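Local coordinates for protein PAN2-PAN3 deadenylation complex catalytic subunit pan2 (Neurospora crassa, PDB 4CZW) that is the catalytic subunit of the PAN deadenylation complex and probably shortens mRNA poly(A) tails exonucleolytically, releasing 5'-AMP, at residues Ser485-Ala490 against Leu614-Glu619. Sequence-based numbering, arbitrary orientation.
Sequences SREGVA and LYRKYE
Glu487 and Arg616 reach toward each other from opposite directions and meet in a salt bridge, the one direct link between the loop 485-490 and the helical segment 614-619. Arg616 NE donates to Glu487 OE2 at 3.2 Å with an N-H...O angle of 146°. Arg616 NE comes in on the syn side of Glu487 OE2, somewhat out of the carboxylate plane, while the oxygen sits at the guanidinium edge, tilted somewhat from that plane. OE2 alone makes the contact; Arg616 NH2 is 3.7 Å from Glu487 OE2. The two planes, 79° apart, are nearly perpendicular, which rules out a coplanar pair. Together the side chains span the 11.5 Å from Glu487 CA to Arg616 CA, Glu487 extended with CG anti to the backbone N, Arg616 bent at chi2.

A second ion pair lies within the helix. Arg616 NH1 binds Glu619 OE1 at 2.8 Å; OE1 lies in the guanidinium plane, and NH1 approaches from above the carboxylate plane. With NH2 bonded to the carbonyl oxygen of Gly482, all three guanidinium nitrogens are engaged, which should limit the group's rotation.

A type II beta turn from Arg486 to Val489 presents Glu487; its third residue, Gly488, has a positive phi at which a CB would press against Glu487 O. This surface salt-bridge network ties the hairpin loop between strands 471-481 and 490-496 to helix 604-623 of the RNase H-like exonuclease domain, away from its predicted metal site.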
ATOM      1  N   SER A 485       8.147  36.300   5.608  1.00 57.82           N
ATOM      2  CA  SER A 485       9.162  37.226   5.119  1.00 56.15           C
ATOM      3  C   SER A 485       9.924  36.665   3.923  1.00 59.40           C
ATOM      4  O   SER A 485      10.277  37.400   3.002  1.00 65.85           O
ATOM      5  CB  SER A 485      10.141  37.573   6.239  1.00 62.28           C
ATOM      6  OG  SER A 485      10.748  36.403   6.759  1.00 77.91           O
ATOM      7  N   ARG A 486      10.184  35.361   3.948  1.00 58.52           N
ATOM      8  CA  ARG A 486      10.885  34.707   2.851  1.00 58.60           C
ATOM      9  C   ARG A 486       9.907  34.016   1.908  1.00 53.62           C
ATOM     10  O   ARG A 486      10.158  32.906   1.439  1.00 57.11           O
ATOM     11  CB  ARG A 486      11.907  33.701   3.386  1.00 52.70           C
ATOM     12  CG  ARG A 486      13.169  34.344   3.938  1.00 58.59           C
ATOM     13  CD  ARG A 486      14.187  33.298   4.363  1.00 60.40           C
ATOM     14  NE  ARG A 486      13.731  32.522   5.511  1.00 58.80           N
ATOM     15  CZ  ARG A 486      14.423  31.531   6.064  1.00 56.64           C
ATOM     16  NH1 ARG A 486      15.605  31.189   5.571  1.00 55.13           N
ATOM     17  NH2 ARG A 486      13.932  30.880   7.109  1.00 60.89           N
ATOM     18  N   GLU A 487       8.787  34.680   1.640  1.00 54.53           N
ATOM     19  CA  GLU A 487       7.811  34.180   0.680  1.00 54.44           C
ATOM     20  C   GLU A 487       8.427  34.138  -0.713  1.00 51.27           C
ATOM     21  O   GLU A 487       8.927  35.147  -1.209  1.00 56.91           O
ATOM     22  CB  GLU A 487       6.554  35.051   0.681  1.00 53.75           C
ATOM     23  CG  GLU A 487       5.507  34.637  -0.340  1.00 64.97           C
ATOM     24  CD  GLU A 487       4.328  35.588  -0.381  1.00 68.29           C
ATOM     25  OE1 GLU A 487       4.334  36.578   0.380  1.00 64.40           O
ATOM     26  OE2 GLU A 487       3.395  35.346  -1.175  1.00 56.03           O
ATOM     27  N   GLY A 488       8.397  32.965  -1.336  1.00 49.53           N
ATOM     28  CA  GLY A 488       8.991  32.790  -2.646  1.00 42.06           C
ATOM     29  C   GLY A 488      10.300  32.027  -2.583  1.00 45.96           C
ATOM     30  O   GLY A 488      10.788  31.528  -3.596  1.00 43.59           O
ATOM     31  N   VAL A 489      10.867  31.932  -1.384  1.00 43.96           N
ATOM     32  CA  VAL A 489      12.128  31.226  -1.186  1.00 48.21           C
ATOM     33  C   VAL A 489      11.895  29.730  -0.993  1.00 47.31           C
ATOM     34  O   VAL A 489      11.096  29.318  -0.152  1.00 49.90           O
ATOM     35  CB  VAL A 489      12.899  31.779   0.029  1.00 50.79           C
ATOM     36  CG1 VAL A 489      14.223  31.049   0.198  1.00 47.32           C
ATOM     37  CG2 VAL A 489      13.128  33.274  -0.128  1.00 48.91           C
ATOM     38  N   ALA A 490      12.599  28.922  -1.779  1.00 39.05           N
ATOM     39  CA  ALA A 490      12.455  27.472  -1.718  1.00 53.38           C
ATOM     40  C   ALA A 490      13.104  26.895  -0.464  1.00 52.45           C
ATOM     41  O   ALA A 490      14.178  27.332  -0.052  1.00 51.27           O
ATOM     42  CB  ALA A 490      13.049  26.831  -2.962  1.00 39.20           C
ATOM     43  N   LEU A 614       0.519  34.184  -9.359  1.00 42.29           N
ATOM     44  CA  LEU A 614      -0.783  34.141 -10.014  1.00 38.74           C
ATOM     45  C   LEU A 614      -1.917  34.041  -9.001  1.00 45.83           C
ATOM     46  O   LEU A 614      -2.978  34.635  -9.187  1.00 51.75           O
ATOM     47  CB  LEU A 614      -0.848  32.966 -10.992  1.00 40.60           C
ATOM     48  CG  LEU A 614      -0.040  33.115 -12.282  1.00 41.74           C
ATOM     49  CD1 LEU A 614      -0.067  31.823 -13.079  1.00 47.36           C
ATOM     50  CD2 LEU A 614      -0.572  34.270 -13.116  1.00 43.39           C
ATOM     51  N   TYR A 615      -1.690  33.288  -7.929  1.00 44.02           N
ATOM     52  CA  TYR A 615      -2.697  33.146  -6.884  1.00 41.47           C
ATOM     53  C   TYR A 615      -2.870  34.447  -6.108  1.00 43.86           C
ATOM     54  O   TYR A 615      -3.978  34.782  -5.688  1.00 48.21           O
ATOM     55  CB  TYR A 615      -2.336  32.012  -5.924  1.00 45.89           C
ATOM     56  CG  TYR A 615      -3.291  31.904  -4.756  1.00 36.21           C
ATOM     57  CD1 TYR A 615      -4.566  31.379  -4.925  1.00 30.76           C
ATOM     58  CD2 TYR A 615      -2.924  32.337  -3.488  1.00 32.25           C
ATOM     59  CE1 TYR A 615      -5.447  31.284  -3.864  1.00 38.36           C
ATOM     60  CE2 TYR A 615      -3.798  32.246  -2.421  1.00 34.38           C
ATOM     61  CZ  TYR A 615      -5.058  31.718  -2.614  1.00 35.99           C
ATOM     62  OH  TYR A 615      -5.932  31.625  -1.556  1.00 43.53           O
ATOM     63  N   ARG A 616      -1.773  35.171  -5.914  1.00 40.83           N
ATOM     64  CA  ARG A 616      -1.825  36.446  -5.209  1.00 43.41           C
ATOM     65  C   ARG A 616      -2.603  37.474  -6.023  1.00 45.87           C
ATOM     66  O   ARG A 616      -3.339  38.289  -5.465  1.00 49.56           O
ATOM     67  CB  ARG A 616      -0.415  36.959  -4.906  1.00 47.00           C
ATOM     68  CG  ARG A 616       0.348  36.107  -3.904  1.00 42.14           C
ATOM     69  CD  ARG A 616      -0.489  35.839  -2.661  1.00 49.90           C
ATOM     70  NE  ARG A 616       0.226  35.033  -1.677  1.00 51.11           N
ATOM     71  CZ  ARG A 616      -0.333  34.516  -0.587  1.00 47.61           C
ATOM     72  NH1 ARG A 616      -1.621  34.715  -0.342  1.00 41.27           N
ATOM     73  NH2 ARG A 616       0.394  33.794   0.255  1.00 40.43           N
ATOM     74  N   LYS A 617      -2.442  37.427  -7.342  1.00 37.73           N
ATOM     75  CA  LYS A 617      -3.222  38.271  -8.239  1.00 42.88           C
ATOM     76  C   LYS A 617      -4.699  37.912  -8.151  1.00 46.09           C
ATOM     77  O   LYS A 617      -5.566  38.784  -8.197  1.00 46.02           O
ATOM     78  CB  LYS A 617      -2.730  38.131  -9.680  1.00 39.54           C
ATOM     79  CG  LYS A 617      -1.441  38.875  -9.973  1.00 52.27           C
ATOM     80  CD  LYS A 617      -1.625  40.372  -9.789  1.00 51.00           C
ATOM     81  CE  LYS A 617      -0.348  41.131 -10.101  1.00 55.41           C
ATOM     82  NZ  LYS A 617      -0.510  42.594  -9.878  1.00 70.54           N
ATOM     83  N   TYR A 618      -4.974  36.618  -8.023  1.00 47.43           N
ATOM     84  CA  TYR A 618      -6.339  36.128  -7.893  1.00 37.21           C
ATOM     85  C   TYR A 618      -6.998  36.657  -6.624  1.00 40.29           C
ATOM     86  O   TYR A 618      -8.176  37.013  -6.630  1.00 43.26           O
ATOM     87  CB  TYR A 618      -6.357  34.599  -7.903  1.00 35.06           C
ATOM     88  CG  TYR A 618      -7.674  33.994  -7.472  1.00 35.22           C
ATOM     89  CD1 TYR A 618      -8.811  34.127  -8.257  1.00 44.48           C
ATOM     90  CD2 TYR A 618      -7.777  33.285  -6.282  1.00 33.72           C
ATOM     91  CE1 TYR A 618     -10.015  33.571  -7.870  1.00 47.91           C
ATOM     92  CE2 TYR A 618      -8.977  32.728  -5.886  1.00 41.31           C
ATOM     93  CZ  TYR A 618     -10.093  32.874  -6.683  1.00 50.63           C
ATOM     94  OH  TYR A 618     -11.290  32.321  -6.291  1.00 55.63           O
ATOM     95  N   GLU A 619      -6.233  36.708  -5.538  1.00 40.63           N
ATOM     96  CA  GLU A 619      -6.733  37.243  -4.278  1.00 42.87           C
ATOM     97  C   GLU A 619      -7.060  38.726  -4.408  1.00 45.01           C
ATOM     98  O   GLU A 619      -8.037  39.208  -3.835  1.00 43.37           O
ATOM     99  CB  GLU A 619      -5.718  37.024  -3.155  1.00 43.26           C
ATOM    100  CG  GLU A 619      -5.571  35.577  -2.718  1.00 44.98           C
ATOM    101  CD  GLU A 619      -4.762  35.433  -1.444  1.00 50.66           C
ATOM    102  OE1 GLU A 619      -3.793  36.200  -1.261  1.00 51.17           O
ATOM    103  OE2 GLU A 619      -5.099  34.558  -0.620  1.00 50.30           O
TER